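Local coordinates for protein agglutinin (Narcissus pseudonarcissus, PDB 3DZW) that binds mannose-containing glycans, among them alpha-1,3-linked mannobiose, through several separate sugar pockets, as monocot mannose-binding lectins do, at residues G19-I24 with L33-K38; D59-V64 with I72-T77; N83-L88 with V95-A100. One frame throughout, in Å; residues are numbered along the deposited sequence.

Each of the three interactions pairs two strands of one beta hairpin from a different sheet of the chain, and each carries residues of a separate mannose pocket: Tyr34 in interaction 1, Asp59, Asn61 and Ala74 in interaction 2, Tyr97 in interaction 3. The centres of interactions 1 and 2 lie 21 Å apart, on opposite sides of the chain's centre, and their nearest atoms stay about 5 Å apart. Interaction 3 touches both: Leu33 CD1 packs 3.7 Å from Leu88 CD1, and Leu62 CB lies 3.7 Å from Ile96 CD1. All three contacts also touch the third subunit, while their sugars sit at well-separated sites.

Interaction 1 of 3, residues G19-I24 with L33-K38; sequences GRYVFI and LYDVDK. With MAN (alpha-D-mannopyranose), chain G; MAN (alpha-D-mannopyranose), chain D.
Arg20 reaches across to Asp35 with its guanidinium plane turned 79° from the carboxylate plane. Its chain starts with CG between the backbone N and the carbonyl carbon (chi1 58°) and bends at chi3, which lays NE 2.9 Å from Asp35 OD1 in a salt bridge whose hydrogen bond is weak and bent. Val36 CG2 sits beside the same NE, so the guanidinium also rests against a methyl group. Tyr21 runs alongside Asp35, the two side chains pointing the same way; the carboxylate carbon meets the ring at its edge, with Tyr21 CE1 3.7 Å from Asp35 OD1. A water joins Tyr21 OH to Asp35 OD2, the oxygen that also pairs with Arg92. This is the antiparallel hairpin of strands 21-25 and 31-35, part of one of the three sheets of the beta-prism fold known in monocot mannose-binding lectins. Val22 and Tyr34 form its hydrogen-bonded pair, with Tyr34 N 2.8 Å from Val22 O, and a type II' turn from Asp35 to Lys38 leads into the next strand. On the face with Tyr21, Phe23 and Leu33 cross at about a right angle; Leu33 CB lies at the edge of the Phe23 ring, in its plane, 3.9 Å from Phe23 CD1. On the other face Ile24 CG2 touches the edge of Tyr34 at CE2. The hydroxyl of that tyrosine accepts a bond from mannose O4 (chain D), 2.7 Å from OH, and is also bonded to Gln26. At the turn, Lys38 NZ bridges to Asp37 OD1, and both side chains hold O2 of a second mannose (chain G).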
loop_
_atom_site.group_PDB
_atom_site.type_symbol
_atom_site.label_atom_id
_atom_site.label_comp_id
_atom_site.label_asym_id
_atom_site.label_seq_id
_atom_site.Cartn_x
_atom_site.Cartn_y
_atom_site.Cartn_z
ATOM N N GLY A 19 5.798 5.309 -1.410
ATOM C CA GLY A 19 6.365 5.282 -2.750
ATOM C C GLY A 19 7.879 5.195 -2.680
ATOM O O GLY A 19 8.431 4.270 -2.092
ATOM N N ARG A 20 8.547 6.172 -3.271
ATOM C CA ARG A 20 10.016 6.212 -3.278
ATOM C C ARG A 20 10.607 6.927 -2.037
ATOM O O ARG A 20 11.838 7.059 -1.926
ATOM C CB ARG A 20 10.532 6.862 -4.588
ATOM C CG ARG A 20 10.036 8.297 -4.852
ATOM C CD ARG A 20 10.449 8.785 -6.241
ATOM N NE ARG A 20 11.878 8.982 -6.347
ATOM C CZ ARG A 20 12.522 9.283 -7.473
ATOM N NH1 ARG A 20 11.862 9.407 -8.628
ATOM N NH2 ARG A 20 13.839 9.445 -7.448
ATOM N N TYR A 21 9.739 7.351 -1.095
ATOM C CA TYR A 21 10.200 8.069 0.111
ATOM C C TYR A 21 10.230 7.181 1.367
ATOM O O TYR A 21 9.317 6.368 1.594
ATOM C CB TYR A 21 9.320 9.309 0.383
ATOM C CG TYR A 21 9.033 10.143 -0.845
ATOM C CD1 TYR A 21 10.060 10.542 -1.696
ATOM C CD2 TYR A 21 7.741 10.592 -1.121
ATOM C CE1 TYR A 21 9.803 11.320 -2.830
ATOM C CE2 TYR A 21 7.474 11.384 -2.250
ATOM C CZ TYR A 21 8.514 11.741 -3.095
ATOM O OH TYR A 21 8.272 12.515 -4.206
ATOM N N VAL A 22 11.293 7.341 2.173
ATOM C CA VAL A 22 11.468 6.600 3.421
ATOM C C VAL A 22 11.912 7.578 4.559
ATOM O O VAL A 22 12.870 8.344 4.391
ATOM C CB VAL A 22 12.483 5.455 3.285
ATOM C CG1 VAL A 22 12.713 4.770 4.636
ATOM C CG2 VAL A 22 12.015 4.439 2.233
ATOM N N PHE A 23 11.188 7.534 5.686
ATOM C CA PHE A 23 11.449 8.370 6.874
ATOM C C PHE A 23 11.831 7.364 7.942
ATOM O O PHE A 23 10.961 6.664 8.495
ATOM C CB PHE A 23 10.210 9.193 7.200
ATOM C CG PHE A 23 10.401 10.225 8.295
ATOM C CD1 PHE A 23 11.263 11.299 8.115
ATOM C CD2 PHE A 23 9.642 10.174 9.461
ATOM C CE1 PHE A 23 11.416 12.269 9.108
ATOM C CE2 PHE A 23 9.788 11.156 10.457
ATOM C CZ PHE A 23 10.670 12.192 10.276
ATOM N N ILE A 24 13.143 7.285 8.242
ATOM C CA ILE A 24 13.679 6.255 9.157
ATOM C C ILE A 24 14.456 6.713 10.426
ATOM O O ILE A 24 15.298 7.613 10.375
ATOM C CB ILE A 24 14.619 5.271 8.320
ATOM C CG1 ILE A 24 15.156 4.103 9.176
ATOM C CG2 ILE A 24 15.760 6.041 7.667
ATOM C CD1 ILE A 24 15.913 3.040 8.349
ATOM N N LEU A 33 15.045 11.594 6.268
ATOM C CA LEU A 33 14.099 11.450 5.167
ATOM C C LEU A 33 14.891 11.238 3.899
ATOM O O LEU A 33 15.739 12.078 3.541
ATOM C CB LEU A 33 13.225 12.697 5.014
ATOM C CG LEU A 33 12.229 12.704 3.826
ATOM C CD1 LEU A 33 11.214 11.571 3.941
ATOM C CD2 LEU A 33 11.516 14.042 3.721
ATOM N N TYR A 34 14.642 10.109 3.213
ATOM C CA TYR A 34 15.324 9.790 1.949
ATOM C C TYR A 34 14.397 9.778 0.748
ATOM O O TYR A 34 13.238 9.366 0.851
ATOM C CB TYR A 34 15.986 8.397 2.005
ATOM C CG TYR A 34 17.175 8.265 2.910
ATOM C CD1 TYR A 34 18.454 8.600 2.461
ATOM C CD2 TYR A 34 17.040 7.762 4.200
ATOM C CE1 TYR A 34 19.554 8.474 3.276
ATOM C CE2 TYR A 34 18.141 7.631 5.034
ATOM C CZ TYR A 34 19.399 7.986 4.564
ATOM O OH TYR A 34 20.508 7.856 5.381
ATOM N N ASP A 35 14.916 10.243 -0.396
ATOM C CA ASP A 35 14.213 10.193 -1.657
ATOM C C ASP A 35 15.053 9.181 -2.407
ATOM O O ASP A 35 16.074 9.524 -3.022
ATOM C CB ASP A 35 14.155 11.552 -2.334
ATOM C CG ASP A 35 13.387 11.523 -3.658
ATOM O OD1 ASP A 35 13.116 10.434 -4.165
ATOM O OD2 ASP A 35 13.065 12.608 -4.188
ATOM N N VAL A 36 14.634 7.907 -2.321
ATOM C CA VAL A 36 15.381 6.779 -2.886
ATOM C C VAL A 36 16.742 6.721 -2.114
ATOM O O VAL A 36 16.746 6.458 -0.916
ATOM C CB VAL A 36 15.547 6.826 -4.442
ATOM C CG1 VAL A 36 16.267 5.572 -4.934
ATOM C CG2 VAL A 36 14.234 6.920 -5.108
ATOM N N ASP A 37 17.867 7.020 -2.778
ATOM C CA ASP A 37 19.190 6.968 -2.109
ATOM C C ASP A 37 19.722 8.330 -1.635
ATOM O O ASP A 37 20.833 8.408 -1.094
ATOM C CB ASP A 37 20.246 6.301 -3.037
ATOM C CG ASP A 37 20.455 7.071 -4.369
ATOM O OD1 ASP A 37 19.457 7.559 -4.958
ATOM O OD2 ASP A 37 21.617 7.146 -4.834
ATOM N N LYS A 38 18.927 9.391 -1.801
ATOM C CA LYS A 38 19.379 10.744 -1.444
ATOM C C LYS A 38 18.717 11.316 -0.186
ATOM O O LYS A 38 17.492 11.441 -0.135
ATOM C CB LYS A 38 19.127 11.668 -2.631
ATOM C CG LYS A 38 19.780 11.138 -3.918
ATOM C CD LYS A 38 19.492 11.982 -5.111
ATOM C CE LYS A 38 20.056 11.322 -6.379
ATOM N NZ LYS A 38 19.432 9.962 -6.635
HETATM C C1 MAN G . 23.355 6.914 -8.393
HETATM C C2 MAN G . 22.002 7.572 -8.177
HETATM C C3 MAN G . 21.502 8.221 -9.470
HETATM C C4 MAN G . 22.553 9.160 -10.016
HETATM C C5 MAN G . 23.875 8.415 -10.179
HETATM C C6 MAN G . 24.987 9.325 -10.710
HETATM O O2 MAN G . 22.112 8.544 -7.162
HETATM O O3 MAN G . 20.298 8.939 -9.246
HETATM O O4 MAN G . 22.104 9.655 -11.253
HETATM O O5 MAN G . 24.275 7.865 -8.922
HETATM O O6 MAN G . 25.457 10.145 -9.663
HETATM C C1 MAN D . 24.846 10.997 8.598
HETATM C C2 MAN D . 24.333 9.504 8.641
HETATM C C3 MAN D . 23.855 9.081 7.260
HETATM C C4 MAN D . 22.814 10.093 6.713
HETATM C C5 MAN D . 23.324 11.558 6.722
HETATM C C6 MAN D . 22.216 12.527 6.357
HETATM O O1 MAN D . 26.306 11.223 8.309
HETATM O O2 MAN D . 23.302 9.371 9.591
HETATM O O3 MAN D . 23.317 7.775 7.350
HETATM O O4 MAN D . 22.462 9.757 5.398
HETATM O O5 MAN D . 23.835 11.956 7.994
HETATM O O6 MAN D . 22.699 13.852 6.495
HETATM O O HOH W 1 16.388 10.577 -5.637
HETATM O O HOH W 2 10.727 12.815 -5.950
#

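Interaction 2 of 3, residues D59-V64 with I72-T77; sequences DGNLVV and IWASNT. With MAN (alpha-D-mannopyranose), chain E.
Asn61 meets the turn at Ser75-Thr77 through OD1, which accepts the backbone N-H of Thr77 at 3.1 Å from above the amide's carbonyl plane. Beside it Ser75 OG takes the N-H of Leu62 (OG to N 3.0 Å) and gives its own proton to Thr77 OG1. That hydroxyl in turn donates to Gly60 O, with OG1 2.6 Å from O, so a chain of side-chain hydroxyls supplements the backbone bond from Ser75 N to Leu62 O. Ser75 and Thr77 both start with their oxygen between the backbone N and the carbonyl carbon (chi1 58° and 56°), which brings the two hydroxyls within bonding distance of each other and of the 60-62 backbone. Further along, Val64 N bonds to Trp73 O, and Ile72 N to Val64 O. Val64 lays CG1 3.6 Å from Ile72 CG1, and its CG2 lies 4.1 Å from Trp73 CE3, while Val63 CG2 touches Ala74 CB on the other face of this hairpin of strands 62-65 and 71-74. Behind the polar end, Ile96 packs on Leu62, Ser75 and Thr77, and Trp102 of the third subunit covers the same three residues. Asp59 OD1 accepts from Asn61 N, closing an Asx turn, and also from Gln57 NE2. OD1 is held by these two bonds, and OD2 accepts from mannose O2 (chain E) at 2.5 Å. The Asn61 amide is thus divided: OD1 serves the protein, whereas ND2 gives a weak bond to the same O2 and a bond to a water that also meets Asn76 OD1 and the sugar's O5 and O6. Fixing OD1 on the backbone of the turn probably sets the rotation of the amide, which would present N-H rather than C=O to the mannose.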
loop_
_atom_site.group_PDB
_atom_site.type_symbol
_atom_site.label_atom_id
_atom_site.label_comp_id
_atom_site.label_asym_id
_atom_site.label_seq_id
_atom_site.Cartn_x
_atom_site.Cartn_y
_atom_site.Cartn_z
ATOM N N ASP A 59 0.629 14.824 23.591
ATOM C CA ASP A 59 0.617 16.273 23.833
ATOM C C ASP A 59 0.906 17.035 22.498
ATOM O O ASP A 59 0.911 18.261 22.466
ATOM C CB ASP A 59 1.589 16.703 24.989
ATOM C CG ASP A 59 3.090 16.484 24.655
ATOM O OD1 ASP A 59 3.415 15.824 23.652
ATOM O OD2 ASP A 59 3.943 16.996 25.436
ATOM N N GLY A 60 1.144 16.270 21.405
ATOM C CA GLY A 60 1.396 16.844 20.072
ATOM C C GLY A 60 2.861 17.048 19.701
ATOM O O GLY A 60 3.161 17.501 18.593
ATOM N N ASN A 61 3.774 16.690 20.608
ATOM C CA ASN A 61 5.189 16.869 20.381
ATOM C C ASN A 61 5.817 15.600 19.766
ATOM O O ASN A 61 5.517 14.484 20.203
ATOM C CB ASN A 61 5.873 17.236 21.717
ATOM C CG ASN A 61 7.200 18.044 21.537
ATOM O OD1 ASN A 61 7.531 18.512 20.442
ATOM N ND2 ASN A 61 7.916 18.239 22.642
ATOM N N LEU A 62 6.658 15.782 18.729
ATOM C CA LEU A 62 7.377 14.668 18.064
ATOM C C LEU A 62 8.767 14.702 18.640
ATOM O O LEU A 62 9.472 15.681 18.453
ATOM C CB LEU A 62 7.391 14.846 16.552
ATOM C CG LEU A 62 8.054 13.748 15.694
ATOM C CD1 LEU A 62 7.337 12.415 15.850
ATOM C CD2 LEU A 62 8.090 14.164 14.226
ATOM N N VAL A 63 9.185 13.625 19.339
ATOM C CA VAL A 63 10.497 13.623 20.029
ATOM C C VAL A 63 11.391 12.391 19.815
ATOM O O VAL A 63 10.909 11.258 19.771
ATOM C CB VAL A 63 10.271 13.751 21.572
ATOM C CG1 VAL A 63 11.602 13.921 22.321
ATOM C CG2 VAL A 63 9.319 14.911 21.897
ATOM N N VAL A 64 12.708 12.637 19.681
ATOM C CA VAL A 64 13.688 11.577 19.566
ATOM C C VAL A 64 14.315 11.412 20.958
ATOM O O VAL A 64 14.857 12.380 21.512
ATOM C CB VAL A 64 14.780 11.889 18.559
ATOM C CG1 VAL A 64 15.886 10.792 18.597
ATOM C CG2 VAL A 64 14.196 12.028 17.151
ATOM N N ILE A 72 16.734 14.274 22.700
ATOM C CA ILE A 72 17.898 14.818 21.947
ATOM C C ILE A 72 17.436 15.690 20.743
ATOM O O ILE A 72 18.253 16.337 20.098
ATOM C CB ILE A 72 18.902 13.711 21.489
ATOM C CG1 ILE A 72 18.264 12.748 20.475
ATOM C CG2 ILE A 72 19.443 12.956 22.705
ATOM C CD1 ILE A 72 19.228 11.691 19.946
ATOM N N TRP A 73 16.118 15.680 20.467
ATOM C CA TRP A 73 15.513 16.475 19.402
ATOM C C TRP A 73 14.014 16.466 19.572
ATOM O O TRP A 73 13.437 15.457 20.007
ATOM C CB TRP A 73 15.860 15.930 18.006
ATOM C CG TRP A 73 15.273 16.791 16.860
ATOM C CD1 TRP A 73 15.898 17.811 16.201
ATOM C CD2 TRP A 73 13.946 16.700 16.291
ATOM N NE1 TRP A 73 15.055 18.355 15.250
ATOM C CE2 TRP A 73 13.852 17.693 15.285
ATOM C CE3 TRP A 73 12.833 15.876 16.533
ATOM C CZ2 TRP A 73 12.688 17.882 14.518
ATOM C CZ3 TRP A 73 11.676 16.069 15.768
ATOM C CH2 TRP A 73 11.620 17.066 14.774
ATOM N N ALA A 74 13.367 17.598 19.240
ATOM C CA ALA A 74 11.900 17.706 19.327
ATOM C C ALA A 74 11.357 18.764 18.374
ATOM O O ALA A 74 12.042 19.742 18.051
ATOM C CB ALA A 74 11.468 18.009 20.755
ATOM N N SER A 75 10.114 18.564 17.928
ATOM C CA SER A 75 9.452 19.507 17.030
ATOM C C SER A 75 8.981 20.784 17.768
ATOM O O SER A 75 8.624 21.796 17.121
ATOM C CB SER A 75 8.263 18.825 16.317
ATOM O OG SER A 75 7.316 18.306 17.248
ATOM N N ASN A 76 8.992 20.739 19.113
ATOM C CA ASN A 76 8.564 21.868 19.955
ATOM C C ASN A 76 7.089 22.236 19.710
ATOM O O ASN A 76 6.731 23.422 19.654
ATOM C CB ASN A 76 9.484 23.105 19.758
ATOM C CG ASN A 76 10.947 22.831 20.136
ATOM O OD1 ASN A 76 11.240 22.085 21.087
ATOM N ND2 ASN A 76 11.865 23.459 19.414
ATOM N N THR A 77 6.240 21.206 19.571
ATOM C CA THR A 77 4.800 21.394 19.324
ATOM C C THR A 77 3.928 20.774 20.432
ATOM O O THR A 77 2.779 20.368 20.183
ATOM C CB THR A 77 4.386 20.817 17.935
ATOM O OG1 THR A 77 4.764 19.431 17.849
ATOM C CG2 THR A 77 5.056 21.583 16.827
HETATM C C1 MAN E . 7.819 18.857 26.043
HETATM C C2 MAN E . 7.127 17.475 26.454
HETATM C C3 MAN E . 8.106 16.434 26.959
HETATM C C4 MAN E . 9.323 16.342 26.039
HETATM C C5 MAN E . 10.030 17.702 25.881
HETATM C C6 MAN E . 11.184 17.610 24.901
HETATM O O1 MAN E . 7.616 20.051 26.953
HETATM O O2 MAN E . 6.462 16.985 25.326
HETATM O O3 MAN E . 7.459 15.176 27.006
HETATM O O4 MAN E . 10.244 15.398 26.551
HETATM O O5 MAN E . 9.167 18.717 25.384
HETATM O O6 MAN E . 11.686 18.915 24.641
HETATM O O HOH W 3 10.107 20.455 23.041
#

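Interaction 3 of 3, residues N83-L88 with V95-A100; sequences NYVCVL and VIYGTA. With MAN (alpha-D-mannopyranose), chain C; MAN (alpha-D-mannopyranose), chain B; MAN (alpha-D-mannopyranose), chain F.
Tyr97 has CG anti to the carbonyl carbon (chi1 -64°), which lays its ring beside Val87, with Val87 CG2 near the ring plane at the CD1 edge, and puts the hydroxyl at the sugar. Val85 places CG2 between its backbone N and carbonyl carbon, which carries this methyl to 3.9 Å from Tyr97 CB; the two side chains cross obliquely. Val95 CG1 lies over one face of the Tyr97 ring, toward the rim, giving the ring aliphatic carbon at an edge and over a face. The hydroxyl is shared between the sugar and the protein: Tyr97 OH accepts a bond from mannose O4 (chain B), 2.8 Å away, and a weak one from O3, and it is also bonded to Gln89 OE1, a fellow member of the pocket. The backbone beneath is the hairpin of strands 84-88 and 94-103, in which Val85 with Tyr97 and Val87 with Val95 are antiparallel hydrogen-bonded pairs; Val87 N lies 2.9 Å from Val95 O. Residues of 95-100 also pair antiparallel with a strand of the third subunit, so the sheet of this beta-prism lectin runs on across the interface. On the opposite face Cys86 and Ile96 form a non-hydrogen-bonded pair beside Leu62. Tyr84 brings CD2 to 3.6 Å from Gly98 CA; its hydroxyl bonds to Glu80 O. A cis peptide follows Gly98, and beyond it, in the conformer described, Thr99 OG1 accepts from Asn83 N at 3.1 Å. Asn83 CB approaches Ala100 CB to 4.3 Å, while its ND2 donates to O2 of another mannose (chain F), 3.0 Å away, through a bond with an angle of 162° at the hydrogen.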
loop_
_atom_site.group_PDB
_atom_site.type_symbol
_atom_site.label_atom_id
_atom_site.label_comp_id
_atom_site.label_asym_id
_atom_site.label_seq_id
_atom_site.Cartn_x
_atom_site.Cartn_y
_atom_site.Cartn_z
ATOM N N ASN A 83 -5.459 13.783 20.230
ATOM C CA ASN A 83 -5.058 12.831 19.189
ATOM C C ASN A 83 -4.416 13.550 18.018
ATOM O O ASN A 83 -4.997 14.489 17.462
ATOM C CB ASN A 83 -6.273 12.020 18.734
ATOM C CG ASN A 83 -6.831 11.108 19.853
ATOM O OD1 ASN A 83 -6.160 10.185 20.310
ATOM N ND2 ASN A 83 -8.067 11.350 20.245
ATOM N N TYR A 84 -3.210 13.099 17.641
ATOM C CA TYR A 84 -2.432 13.697 16.557
ATOM C C TYR A 84 -1.892 12.643 15.611
ATOM O O TYR A 84 -1.900 11.456 15.928
ATOM C CB TYR A 84 -1.236 14.462 17.127
ATOM C CG TYR A 84 -1.563 15.589 18.094
ATOM C CD1 TYR A 84 -1.822 15.330 19.439
ATOM C CD2 TYR A 84 -1.555 16.916 17.676
ATOM C CE1 TYR A 84 -2.109 16.375 20.338
ATOM C CE2 TYR A 84 -1.839 17.962 18.573
ATOM C CZ TYR A 84 -2.110 17.675 19.893
ATOM O OH TYR A 84 -2.384 18.703 20.776
ATOM N N VAL A 85 -1.405 13.093 14.441
ATOM C CA VAL A 85 -0.793 12.205 13.447
ATOM C C VAL A 85 0.434 12.845 12.791
ATOM O O VAL A 85 0.441 14.036 12.531
ATOM C CB VAL A 85 -1.785 11.772 12.295
ATOM C CG1 VAL A 85 -2.889 10.854 12.830
ATOM C CG2 VAL A 85 -2.369 12.993 11.560
ATOM N N CYS A 86 1.478 12.031 12.578
ATOM C CA CYS A 86 2.695 12.446 11.868
ATOM C C CYS A 86 2.624 11.687 10.559
ATOM O O CYS A 86 2.697 10.454 10.555
ATOM C CB CYS A 86 3.945 12.092 12.622
ATOM S SG CYS A 86 5.507 12.499 11.708
ATOM N N VAL A 87 2.480 12.415 9.444
ATOM C CA VAL A 87 2.301 11.804 8.131
ATOM C C VAL A 87 3.416 12.037 7.116
ATOM O O VAL A 87 3.828 13.167 6.905
ATOM C CB VAL A 87 0.988 12.366 7.463
ATOM C CG1 VAL A 87 0.711 11.683 6.115
ATOM C CG2 VAL A 87 -0.218 12.227 8.397
ATOM N N LEU A 88 3.912 10.933 6.497
ATOM C CA LEU A 88 4.879 11.002 5.398
ATOM C C LEU A 88 3.978 11.059 4.192
ATOM O O LEU A 88 3.414 10.041 3.772
ATOM C CB LEU A 88 5.811 9.793 5.356
ATOM C CG LEU A 88 6.745 9.667 4.118
ATOM C CD1 LEU A 88 7.592 10.916 3.902
ATOM C CD2 LEU A 88 7.635 8.421 4.225
ATOM N N VAL A 95 4.517 15.965 7.864
ATOM C CA VAL A 95 3.702 16.933 8.606
ATOM C C VAL A 95 2.948 16.391 9.831
ATOM O O VAL A 95 2.421 15.282 9.805
ATOM C CB VAL A 95 2.620 17.540 7.641
ATOM C CG1 VAL A 95 1.878 18.699 8.294
ATOM C CG2 VAL A 95 3.247 17.996 6.339
ATOM N N ILE A 96 2.892 17.204 10.898
ATOM C CA ILE A 96 2.140 16.867 12.107
ATOM C C ILE A 96 0.799 17.605 12.070
ATOM O O ILE A 96 0.773 18.849 11.917
ATOM C CB ILE A 96 2.856 17.279 13.386
ATOM C CG1 ILE A 96 4.152 16.496 13.562
ATOM C CG2 ILE A 96 1.950 17.038 14.601
ATOM C CD1 ILE A 96 4.972 16.946 14.757
ATOM N N TYR A 97 -0.310 16.855 12.199
ATOM C CA TYR A 97 -1.673 17.433 12.217
ATOM C C TYR A 97 -2.393 17.082 13.510
ATOM O O TYR A 97 -2.189 16.007 14.062
ATOM C CB TYR A 97 -2.530 16.903 11.077
ATOM C CG TYR A 97 -2.101 17.230 9.663
ATOM C CD1 TYR A 97 -1.294 16.354 8.941
ATOM C CD2 TYR A 97 -2.553 18.384 9.023
ATOM C CE1 TYR A 97 -0.914 16.632 7.628
ATOM C CE2 TYR A 97 -2.183 18.674 7.710
ATOM C CZ TYR A 97 -1.364 17.793 7.015
ATOM O OH TYR A 97 -0.997 18.080 5.706
ATOM N N GLY A 98 -3.264 17.980 13.979
ATOM C CA GLY A 98 -4.054 17.726 15.196
ATOM C C GLY A 98 -4.563 19.025 15.825
ATOM O O GLY A 98 -4.127 20.089 15.434
ATOM N N THR A 99 -5.477 18.936 16.802
ATOM C CA THR A 99 -6.007 17.658 17.301
ATOM C C THR A 99 -7.184 17.158 16.417
ATOM O O THR A 99 -7.480 17.755 15.374
ATOM C CB THR A 99 -6.449 17.775 18.777
ATOM O OG1 THR A 99 -6.781 16.480 19.288
ATOM C CG2 THR A 99 -7.651 18.714 18.916
ATOM N N ALA A 100 -7.836 16.062 16.833
ATOM C CA ALA A 100 -8.979 15.494 16.072
ATOM C C ALA A 100 -10.193 16.432 16.183
ATOM O O ALA A 100 -10.600 16.794 17.287
ATOM C CB ALA A 100 -9.321 14.117 16.564
HETATM C C1 MAN C . -10.017 6.970 18.765
HETATM C C2 MAN C . -8.923 6.613 17.768
HETATM C C3 MAN C . -8.054 7.837 17.467
HETATM C C4 MAN C . -8.923 8.995 17.016
HETATM C C5 MAN C . -10.053 9.244 18.023
HETATM C C6 MAN C . -11.002 10.334 17.540
HETATM O O2 MAN C . -9.509 6.106 16.574
HETATM O O3 MAN C . -7.095 7.537 16.467
HETATM O O4 MAN C . -8.118 10.163 16.861
HETATM O O5 MAN C . -10.795 8.036 18.254
HETATM O O6 MAN C . -11.977 10.599 18.540
HETATM C C1 MAN B . 2.401 22.160 2.061
HETATM C C2 MAN B . 1.756 20.800 1.830
HETATM C C3 MAN B . 0.629 20.566 2.839
HETATM C C4 MAN B . 1.146 20.753 4.252
HETATM C C5 MAN B . 1.858 22.106 4.390
HETATM C C6 MAN B . 2.478 22.272 5.771
HETATM O O2 MAN B . 2.743 19.778 1.931
HETATM O O3 MAN B . 0.089 19.263 2.694
HETATM O O4 MAN B . 0.061 20.657 5.174
HETATM O O5 MAN B . 2.881 22.239 3.390
HETATM O O6 MAN B . 3.044 23.571 5.890
HETATM C C1 MAN F . -11.225 8.678 23.133
HETATM C C2 MAN F . -10.403 8.691 21.766
HETATM C C3 MAN F . -10.389 7.307 21.093
HETATM C C4 MAN F . -10.097 6.210 22.121
HETATM C C5 MAN F . -11.155 6.174 23.228
HETATM C C6 MAN F . -10.881 5.047 24.222
HETATM O O1 MAN F . -12.533 9.448 23.140
HETATM O O2 MAN F . -9.099 9.123 22.006
HETATM O O3 MAN F . -9.418 7.263 20.046
HETATM O O4 MAN F . -10.065 4.963 21.481
HETATM O O5 MAN F . -11.177 7.391 23.954
HETATM O O6 MAN F . -9.707 5.346 24.952
#